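Side-chain contacts in putative sulfatase yidJ (Bacteroides fragilis, PDB 2QZU), which probably acts as an arylsulfatase, a metal-dependent hydrolase that removes sulfate groups from sulfate esters: residues P74-S77 against P78-M82; Y183-T186 against T187-R190; I209-I212 against N213-D217. All coordinates share one frame; numbering follows the deposited sequence.

Contact 1: P74-S77 against P78-M82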
ATOM      1  N   PRO A  74       9.156  22.507  -4.756  1.00  8.01           N
ATOM      2  CA  PRO A  74       9.133  21.058  -4.970  1.00  5.51           C
ATOM      3  C   PRO A  74       7.925  20.272  -4.464  1.00  7.77           C
ATOM      4  O   PRO A  74       8.037  19.454  -3.553  1.00  6.41           O
ATOM      5  CB  PRO A  74      10.451  20.608  -4.344  1.00  8.37           C
ATOM      6  CG  PRO A  74      10.577  21.530  -3.177  1.00 10.62           C
ATOM      7  CD  PRO A  74      10.180  22.876  -3.759  1.00  7.61           C
ATOM      8  N   VAL A  75       6.774  20.544  -5.075  1.00  2.73           N
ATOM      9  CA  VAL A  75       5.500  19.899  -4.773  1.00  9.09           C
ATOM     10  C   VAL A  75       4.769  19.806  -6.116  1.00  4.86           C
ATOM     11  O   VAL A  75       4.870  20.716  -6.943  1.00  6.23           O
ATOM     12  CB  VAL A  75       4.662  20.731  -3.787  1.00  8.58           C
ATOM     13  CG1 VAL A  75       3.339  20.034  -3.511  1.00 19.87           C
ATOM     14  CG2 VAL A  75       5.436  20.922  -2.493  1.00 10.97           C
ATOM     15  N   SER A  76       4.030  18.720  -6.325  1.00  8.29           N
ATOM     16  CA  SER A  76       3.344  18.492  -7.598  1.00  5.60           C
ATOM     17  C   SER A  76       2.554  19.640  -8.242  1.00  7.88           C
ATOM     18  O   SER A  76       3.011  20.241  -9.216  1.00  4.91           O
ATOM     19  CB  SER A  76       2.450  17.253  -7.495  1.00  7.41           C
ATOM     20  OG  SER A  76       1.843  16.972  -8.749  1.00  9.83           O
ATOM     21  N   SER A  77       1.371  19.944  -7.724  1.00  6.98           N
ATOM     22  CA  SER A  77       0.566  21.001  -8.326  1.00  5.30           C
ATOM     23  C   SER A  77       1.266  22.353  -8.423  1.00  2.14           C
ATOM     24  O   SER A  77       1.258  22.979  -9.487  1.00  2.98           O
ATOM     25  CB  SER A  77      -0.761  21.148  -7.581  1.00  8.58           C
ATOM     26  OG  SER A  77      -1.452  19.914  -7.581  1.00  5.05           O
ATOM     27  N   PRO A  78       1.879  22.821  -7.322  1.00  5.99           N
ATOM     28  CA  PRO A  78       2.566  24.115  -7.369  1.00  2.54           C
ATOM     29  C   PRO A  78       3.616  24.173  -8.473  1.00  6.07           C
ATOM     30  O   PRO A  78       3.691  25.154  -9.219  1.00  6.65           O
ATOM     31  CB  PRO A  78       3.178  24.232  -5.973  1.00  5.34           C
ATOM     32  CG  PRO A  78       2.172  23.516  -5.114  1.00  3.08           C
ATOM     33  CD  PRO A  78       1.867  22.281  -5.949  1.00  5.64           C
ATOM     34  N   ALA A  79       4.426  23.122  -8.582  1.00  2.38           N
ATOM     35  CA  ALA A  79       5.466  23.093  -9.604  1.00  3.50           C
ATOM     36  C   ALA A  79       4.852  23.119 -11.004  1.00  2.07           C
ATOM     37  O   ALA A  79       5.296  23.874 -11.863  1.00  4.57           O
ATOM     38  CB  ALA A  79       6.350  21.854  -9.435  1.00  6.07           C
ATOM     39  N   ARG A  80       3.833  22.296 -11.229  1.00  2.66           N
ATOM     40  CA  ARG A  80       3.172  22.242 -12.531  1.00  5.61           C
ATOM     41  C   ARG A  80       2.485  23.568 -12.842  1.00  8.07           C
ATOM     42  O   ARG A  80       2.444  24.001 -13.995  1.00  5.55           O
ATOM     43  CB  ARG A  80       2.161  21.088 -12.555  1.00  3.47           C
ATOM     44  CG  ARG A  80       2.831  19.724 -12.384  1.00  3.93           C
ATOM     45  CD  ARG A  80       1.859  18.637 -11.955  1.00  7.84           C
ATOM     46  NE  ARG A  80       2.547  17.366 -11.747  1.00  7.75           N
ATOM     47  CZ  ARG A  80       2.969  16.568 -12.724  1.00 12.92           C
ATOM     48  NH1 ARG A  80       2.771  16.898 -13.994  1.00  8.79           N
ATOM     49  NH2 ARG A  80       3.599  15.443 -12.430  1.00 10.56           N
ATOM     50  N   GLY A  81       1.964  24.213 -11.802  1.00  4.91           N
ATOM     51  CA  GLY A  81       1.297  25.494 -11.972  1.00  8.55           C
ATOM     52  C   GLY A  81       2.272  26.569 -12.420  1.00  6.64           C
ATOM     53  O   GLY A  81       1.926  27.448 -13.214  1.00  6.38           O
HETATM   54  N   MSE A  82       3.493  26.499 -11.902  1.00  4.51           N
HETATM   55  CA  MSE A  82       4.538  27.447 -12.264  1.00  6.06           C
HETATM   56  C   MSE A  82       4.974  27.180 -13.699  1.00  9.45           C
HETATM   57  O   MSE A  82       5.203  28.108 -14.472  1.00 10.00           O
HETATM   58  CB  MSE A  82       5.732  27.302 -11.316  1.00  6.80           C
HETATM   59  CG  MSE A  82       5.568  28.070 -10.020  1.00  8.07           C
HETATM   60 SE   MSE A  82       6.610  27.343  -8.554  1.00 24.68          SE
HETATM   61  CE  MSE A  82       5.169  27.128  -7.295  1.00 28.76           C
TER

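Contact 2: Y183-T186 against T187-R190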
ATOM      1  N   TYR A 183      -7.642   7.020 -17.211  1.00  5.32           N
ATOM      2  CA  TYR A 183      -7.514   8.195 -18.056  1.00  4.66           C
ATOM      3  C   TYR A 183      -8.857   8.625 -18.606  1.00  6.91           C
ATOM      4  O   TYR A 183      -9.836   7.873 -18.579  1.00  8.84           O
ATOM      5  CB  TYR A 183      -6.627   7.881 -19.270  1.00  2.07           C
ATOM      6  CG  TYR A 183      -5.247   7.373 -18.948  1.00  2.88           C
ATOM      7  CD1 TYR A 183      -4.178   8.255 -18.787  1.00 10.41           C
ATOM      8  CD2 TYR A 183      -5.013   6.011 -18.766  1.00  8.83           C
ATOM      9  CE1 TYR A 183      -2.910   7.794 -18.449  1.00  4.09           C
ATOM     10  CE2 TYR A 183      -3.754   5.537 -18.422  1.00  7.88           C
ATOM     11  CZ  TYR A 183      -2.706   6.431 -18.263  1.00  5.49           C
ATOM     12  OH  TYR A 183      -1.468   5.966 -17.898  1.00  9.51           O
ATOM     13  N   TRP A 184      -8.880   9.853 -19.109  1.00  5.06           N
ATOM     14  CA  TRP A 184     -10.044  10.407 -19.780  1.00  5.97           C
ATOM     15  C   TRP A 184      -9.491  10.709 -21.164  1.00  5.21           C
ATOM     16  O   TRP A 184      -8.428  11.327 -21.279  1.00  9.29           O
ATOM     17  CB  TRP A 184     -10.483  11.731 -19.161  1.00  4.97           C
ATOM     18  CG  TRP A 184     -11.367  11.630 -17.969  1.00  4.48           C
ATOM     19  CD1 TRP A 184     -12.721  11.433 -17.955  1.00  5.55           C
ATOM     20  CD2 TRP A 184     -10.971  11.807 -16.611  1.00  5.70           C
ATOM     21  NE1 TRP A 184     -13.193  11.490 -16.662  1.00  7.48           N
ATOM     22  CE2 TRP A 184     -12.137  11.718 -15.818  1.00  9.44           C
ATOM     23  CE3 TRP A 184      -9.738  12.037 -15.983  1.00  2.69           C
ATOM     24  CZ2 TRP A 184     -12.109  11.853 -14.428  1.00  6.30           C
ATOM     25  CZ3 TRP A 184      -9.709  12.172 -14.601  1.00  2.34           C
ATOM     26  CH2 TRP A 184     -10.890  12.080 -13.838  1.00  4.33           C
ATOM     27  N   ASN A 185     -10.181  10.258 -22.204  1.00  7.10           N
ATOM     28  CA  ASN A 185      -9.754  10.552 -23.565  1.00 10.81           C
ATOM     29  C   ASN A 185     -10.330  11.936 -23.872  1.00 11.03           C
ATOM     30  O   ASN A 185     -10.986  12.536 -23.022  1.00 11.51           O
ATOM     31  CB  ASN A 185     -10.285   9.496 -24.539  1.00  9.15           C
ATOM     32  CG  ASN A 185     -11.773   9.283 -24.407  1.00 13.99           C
ATOM     33  OD1 ASN A 185     -12.560  10.205 -24.603  1.00 20.99           O
ATOM     34  ND2 ASN A 185     -12.171   8.062 -24.065  1.00 31.83           N
ATOM     35  N   THR A 186     -10.111  12.436 -25.082  1.00  6.91           N
ATOM     36  CA  THR A 186     -10.568  13.776 -25.447  1.00 10.01           C
ATOM     37  C   THR A 186     -12.054  14.090 -25.281  1.00 11.51           C
ATOM     38  O   THR A 186     -12.404  15.159 -24.785  1.00  8.45           O
ATOM     39  CB  THR A 186     -10.155  14.117 -26.899  1.00  7.31           C
ATOM     40  OG1 THR A 186      -8.736  13.955 -27.040  1.00 12.72           O
ATOM     41  CG2 THR A 186     -10.524  15.562 -27.238  1.00  8.86           C
ATOM     42  N   THR A 187     -12.929  13.170 -25.671  1.00  9.77           N
ATOM     43  CA  THR A 187     -14.365  13.428 -25.586  1.00 14.60           C
ATOM     44  C   THR A 187     -15.138  12.766 -24.445  1.00 13.72           C
ATOM     45  O   THR A 187     -16.354  12.943 -24.335  1.00 11.77           O
ATOM     46  CB  THR A 187     -15.059  13.043 -26.902  1.00 15.76           C
ATOM     47  OG1 THR A 187     -14.778  11.669 -27.202  1.00 19.61           O
ATOM     48  CG2 THR A 187     -14.562  13.920 -28.037  1.00 19.07           C
ATOM     49  N   ALA A 188     -14.451  12.019 -23.592  1.00 11.63           N
ATOM     50  CA  ALA A 188     -15.126  11.344 -22.490  1.00 14.72           C
ATOM     51  C   ALA A 188     -15.702  12.306 -21.454  1.00 12.26           C
ATOM     52  O   ALA A 188     -15.050  13.279 -21.062  1.00 12.92           O
ATOM     53  CB  ALA A 188     -14.165  10.374 -21.806  1.00  9.74           C
ATOM     54  N   PRO A 189     -16.948  12.067 -21.014  1.00 12.41           N
ATOM     55  CA  PRO A 189     -17.513  12.968 -20.006  1.00 12.67           C
ATOM     56  C   PRO A 189     -16.856  12.692 -18.647  1.00  9.28           C
ATOM     57  O   PRO A 189     -16.134  11.704 -18.481  1.00 10.02           O
ATOM     58  CB  PRO A 189     -19.008  12.631 -20.033  1.00 12.87           C
ATOM     59  CG  PRO A 189     -19.036  11.212 -20.480  1.00 14.97           C
ATOM     60  CD  PRO A 189     -17.983  11.174 -21.561  1.00 12.96           C
ATOM     61  N   ARG A 190     -17.119  13.568 -17.683  1.00  9.54           N
ATOM     62  CA  ARG A 190     -16.541  13.476 -16.347  1.00  7.76           C
ATOM     63  C   ARG A 190     -16.547  12.110 -15.668  1.00  8.34           C
ATOM     64  O   ARG A 190     -15.551  11.718 -15.058  1.00 11.71           O
ATOM     65  CB  ARG A 190     -17.211  14.507 -15.430  1.00  6.70           C
ATOM     66  CG  ARG A 190     -16.634  14.581 -14.020  1.00 12.82           C
ATOM     67  CD  ARG A 190     -17.133  15.832 -13.294  1.00 10.75           C
ATOM     68  NE  ARG A 190     -16.490  16.028 -11.997  1.00 11.70           N
ATOM     69  CZ  ARG A 190     -16.986  15.616 -10.834  1.00 16.66           C
ATOM     70  NH1 ARG A 190     -18.150  14.979 -10.786  1.00 13.53           N
ATOM     71  NH2 ARG A 190     -16.318  15.850  -9.712  1.00 12.98           N
TER
HETATM   72  O   HOH W   1     -12.626  13.999 -21.401  1.00 11.32           O

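Contact 3: I209-I212 against N213-D217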
ATOM      1  N   ILE A 209       3.488   7.438 -29.024  1.00  7.89           N
ATOM      2  CA  ILE A 209       3.996   6.933 -30.295  1.00  8.88           C
ATOM      3  C   ILE A 209       2.924   7.080 -31.375  1.00  7.51           C
ATOM      4  O   ILE A 209       3.212   7.510 -32.491  1.00  9.17           O
ATOM      5  CB  ILE A 209       4.445   5.457 -30.151  1.00 12.48           C
ATOM      6  CG1 ILE A 209       5.713   5.406 -29.289  1.00 11.26           C
ATOM      7  CG2 ILE A 209       4.693   4.832 -31.520  1.00  9.38           C
ATOM      8  CD1 ILE A 209       6.194   4.007 -28.962  1.00 13.48           C
ATOM      9  N   GLU A 210       1.683   6.737 -31.047  1.00  7.14           N
ATOM     10  CA  GLU A 210       0.612   6.884 -32.023  1.00  8.21           C
ATOM     11  C   GLU A 210       0.475   8.352 -32.418  1.00  7.28           C
ATOM     12  O   GLU A 210       0.313   8.671 -33.599  1.00  8.93           O
ATOM     13  CB  GLU A 210      -0.710   6.367 -31.455  1.00  8.08           C
ATOM     14  CG  GLU A 210      -0.645   4.906 -31.051  1.00 16.00           C
ATOM     15  CD  GLU A 210      -1.988   4.353 -30.629  1.00 27.38           C
ATOM     16  OE1 GLU A 210      -2.745   5.078 -29.953  1.00 25.61           O
ATOM     17  OE2 GLU A 210      -2.277   3.186 -30.964  1.00 34.70           O
ATOM     18  N   TYR A 211       0.548   9.245 -31.435  1.00  5.16           N
ATOM     19  CA  TYR A 211       0.435  10.675 -31.715  1.00  7.77           C
ATOM     20  C   TYR A 211       1.565  11.116 -32.644  1.00  7.63           C
ATOM     21  O   TYR A 211       1.337  11.803 -33.640  1.00  6.58           O
ATOM     22  CB  TYR A 211       0.512  11.486 -30.420  1.00  5.54           C
ATOM     23  CG  TYR A 211       0.231  12.958 -30.629  1.00  7.43           C
ATOM     24  CD1 TYR A 211      -1.073  13.420 -30.779  1.00 14.58           C
ATOM     25  CD2 TYR A 211       1.270  13.884 -30.692  1.00  7.07           C
ATOM     26  CE1 TYR A 211      -1.340  14.771 -30.984  1.00 10.69           C
ATOM     27  CE2 TYR A 211       1.015  15.240 -30.898  1.00 11.34           C
ATOM     28  CZ  TYR A 211      -0.292  15.673 -31.042  1.00 15.01           C
ATOM     29  OH  TYR A 211      -0.560  17.009 -31.238  1.00 16.59           O
ATOM     30  N   ILE A 212       2.784  10.716 -32.305  1.00  6.06           N
ATOM     31  CA  ILE A 212       3.959  11.059 -33.096  1.00  7.51           C
ATOM     32  C   ILE A 212       3.878  10.510 -34.523  1.00  7.18           C
ATOM     33  O   ILE A 212       4.225  11.207 -35.480  1.00  7.23           O
ATOM     34  CB  ILE A 212       5.243  10.554 -32.397  1.00  7.06           C
ATOM     35  CG1 ILE A 212       5.470  11.375 -31.120  1.00  6.40           C
ATOM     36  CG2 ILE A 212       6.431  10.665 -33.334  1.00  7.46           C
ATOM     37  CD1 ILE A 212       6.570  10.849 -30.211  1.00  5.53           C
ATOM     38  N   ASN A 213       3.417   9.270 -34.669  1.00  8.16           N
ATOM     39  CA  ASN A 213       3.281   8.668 -35.993  1.00 11.15           C
ATOM     40  C   ASN A 213       2.354   9.535 -36.846  1.00 13.69           C
ATOM     41  O   ASN A 213       2.583   9.716 -38.041  1.00 11.23           O
ATOM     42  CB  ASN A 213       2.691   7.258 -35.887  1.00  6.64           C
ATOM     43  CG  ASN A 213       3.672   6.243 -35.324  1.00  7.57           C
ATOM     44  OD1 ASN A 213       3.293   5.116 -34.996  1.00 16.33           O
ATOM     45  ND2 ASN A 213       4.936   6.628 -35.214  1.00  4.46           N
ATOM     46  N   GLY A 214       1.314  10.072 -36.213  1.00  8.77           N
ATOM     47  CA  GLY A 214       0.360  10.906 -36.919  1.00 11.60           C
ATOM     48  C   GLY A 214       0.871  12.274 -37.333  1.00 12.77           C
ATOM     49  O   GLY A 214       0.178  12.999 -38.045  1.00 14.73           O
ATOM     50  N   GLN A 215       2.077  12.632 -36.898  1.00 10.80           N
ATOM     51  CA  GLN A 215       2.658  13.930 -37.232  1.00  8.44           C
ATOM     52  C   GLN A 215       3.713  13.799 -38.329  1.00 12.78           C
ATOM     53  O   GLN A 215       4.341  14.784 -38.720  1.00 10.93           O
ATOM     54  CB  GLN A 215       3.321  14.558 -35.995  1.00 13.70           C
ATOM     55  CG  GLN A 215       2.462  14.602 -34.738  1.00 13.21           C
ATOM     56  CD  GLN A 215       1.134  15.294 -34.955  1.00 13.52           C
ATOM     57  OE1 GLN A 215       1.081  16.423 -35.440  1.00 14.49           O
ATOM     58  NE2 GLN A 215       0.050  14.617 -34.592  1.00 18.62           N
ATOM     59  N   LYS A 216       3.899  12.584 -38.830  1.00 12.08           N
ATOM     60  CA  LYS A 216       4.911  12.327 -39.848  1.00 13.59           C
ATOM     61  C   LYS A 216       4.852  13.170 -41.131  1.00 14.32           C
ATOM     62  O   LYS A 216       5.890  13.440 -41.730  1.00 18.07           O
ATOM     63  CB  LYS A 216       4.906  10.838 -40.217  1.00 13.75           C
ATOM     64  CG  LYS A 216       6.092  10.418 -41.076  1.00 20.94           C
ATOM     65  CD  LYS A 216       6.032   8.940 -41.432  1.00 15.56           C
ATOM     66  CE  LYS A 216       7.209   8.544 -42.305  1.00 25.33           C
ATOM     67  NZ  LYS A 216       7.127   7.117 -42.732  1.00 30.71           N
ATOM     68  N   ASP A 217       3.663  13.593 -41.554  1.00 16.59           N
ATOM     69  CA  ASP A 217       3.559  14.382 -42.787  1.00 17.96           C
ATOM     70  C   ASP A 217       4.093  15.806 -42.640  1.00 14.79           C
ATOM     71  O   ASP A 217       4.272  16.515 -43.630  1.00 16.50           O
ATOM     72  CB  ASP A 217       2.106  14.411 -43.284  1.00 19.27           C
ATOM     73  CG  ASP A 217       1.240  15.398 -42.524  1.00 28.01           C
ATOM     74  OD1 ASP A 217       1.318  15.440 -41.278  1.00 29.23           O
ATOM     75  OD2 ASP A 217       0.464  16.128 -43.179  1.00 32.39           O
TER
HETATM   76  O   HOH W   2      -1.473  12.218 -34.438  1.00 34.68           O

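Contact 1: P74-S77 against P78-M82
Ser76 and Arg80 meet one turn apart at the start of helix 76-85, and their polar ends point into the protein. Arg80 NE donates to Ser76 OG over 3.1 Å, a rather bent bond at 144°, and the hydroxyl oxygen sits at the guanidinium edge, slightly tilted from its plane. The serine arrives there because OG stands anti to its own backbone N (chi1 -176°), while the arginine chain runs extended from CG to NE and brings its guanidinium past the serine. On the way the chain lies snugly over the backbone, with Arg80 CG only 3.2 Å from Ser76 O. That carbonyl also takes the Arg80 N-H at 3.0 Å, so one residue pair is joined through both main chain and side chain. Ala79 N to Val75 O (2.9 Å) and Gly81 N to Ser77 O (2.7 Å) complete the first helical bonds. Val75 is the N-cap residue, and Pro78, within the first turn, has no N-H to offer. In contrast to the hydrogen-bonded Ser76 and Arg80 side, this part is apolar and held by van der Waals contact alone: Val75 CG1 meets the Pro78 ring at CD, 3.6 Å away, with the two side chains crossing at a slant. Neither side faces solvent, since every residue that touches here is buried. Farther out, Ser76 OG bonds to His134 ND1, and Ser77 OG to His134 O and Cys98 N. Arg80 makes a salt bridge to Asp36 and a hydrogen bond to Ser227, which would fix the guanidinium against rotation. Ser76-Ser77-Pro78-Ala79-Arg80 fits the sulfatase signature at a helix N-terminus, in which the first residue is predicted to become 3-oxoalanine; here it remains an unmodified serine, in what is consistent with a sulfatase active site.

Contact 2: Y183-T186 against T187-R190
The Trp184 indole meets residues 188-190 entirely with its edge. NE1 gives its hydrogen to Arg190 O at 2.9 Å, and the oxygen lies almost in the ring plane; seen from the carbonyl, however, the donor sits well above the plane, 52° out of it, so the bond does not follow a lone pair. Next along the same edge, Trp184 CD1 is 3.5 Å from Pro189 O, and the methyl of Ala188 touches it more loosely. Elsewhere round this indole, the rings of Trp157 and Phe193 meet it at an angle, Phe193 the more steeply.

The second flat group is the Asn185 amide. With chi1 at 52°, CG is tucked between the backbone N and the carbonyl carbon, which swings OD1 forward over the chain that follows. Thr187 N donates to Asn185 OD1 at 3.2 Å. Ala188 N donates to Asn185 OD1 at 2.8 Å, and both bonds are weak and strongly bent. The first makes this an Asx turn, set in the long connection of the beta hairpin formed by strands 182-183 and 194-195. The chain doubles back so sharply that the CA atoms of Asn185 and Ala188 are 5.5 Å apart, and Ala188 CB packs against the amide, 3.2 Å from Asn185 OD1.

A single water ties the main chain together, donating to Asn185 O at 2.7 Å and to Ala188 O. Asn185 N, in contrast, is buried with no partner in the model. Thr186 OG1 bonds to Trp169 N on strand 168-172, while the Arg190 side chain leaves the turn for a salt bridge with Glu156 and a cation-pi contact with Tyr139.

Contact 3: I209-I212 against N213-D217
Asn213 N and Gly214 N reach back to Ile209 O (2.8 Å) and Glu210 O (3.1 Å) as the last turn of helix 200-213, after which the chain tightens: Gln215 N bonds to Ile212 O, and a type I turn runs from Asn213 to Lys216.

Gln215 then folds its side chain back onto the helix end. Bent at chi2 (-55°), it carries NE2 to the carbonyl of Tyr211, 3.2 Å from Tyr211 O. The oxygen lies in the amide plane, although the donor is tilted 31° from the carbonyl plane. The same nitrogen hangs 3.7 Å above the Tyr211 ring plane, over its centre, and amide and ring are only 17° from parallel; the amide thus lies nearly flat to the ring, with a hydrogen directed to the carbonyl oxygen. This is side-chain capping of a helix C-terminus, where the chain turns toward strand 222-228 of the central sheet in the alkaline-phosphatase-like fold.

A water also donates to Tyr211 O at 3.0 Å and accepts a weak bond from Gln215 NE2, so the buried amide and carbonyl share a second, bridging partner. The tyrosine ring rests on Phe222 and Leu224 and meets the ring of His168. Ile212 packs instead against Ile293 and Leu297 of helix 267-299.

The three contacts follow one another along the chain. Contact 1 lies deep, about 7 Å from the centre of the chain; contacts 2 and 3 lie about 24 and 25 Å out, on the same side of it. Their centres are 23 Å (contacts 1 and 2), 29 Å (1 and 3) and 21 Å (2 and 3) apart, and none touches another. Contacts 2 and 3 nevertheless share neighbours: strand 168-172, at the edge of the mixed sheet, adjoins both, and Tyr183 OH bonds to Glu204 of helix 200-213. That helix leads into strand 222-228, whose Ser227 holds Arg80, so the sheet connects the peripheral contacts with the probable active site.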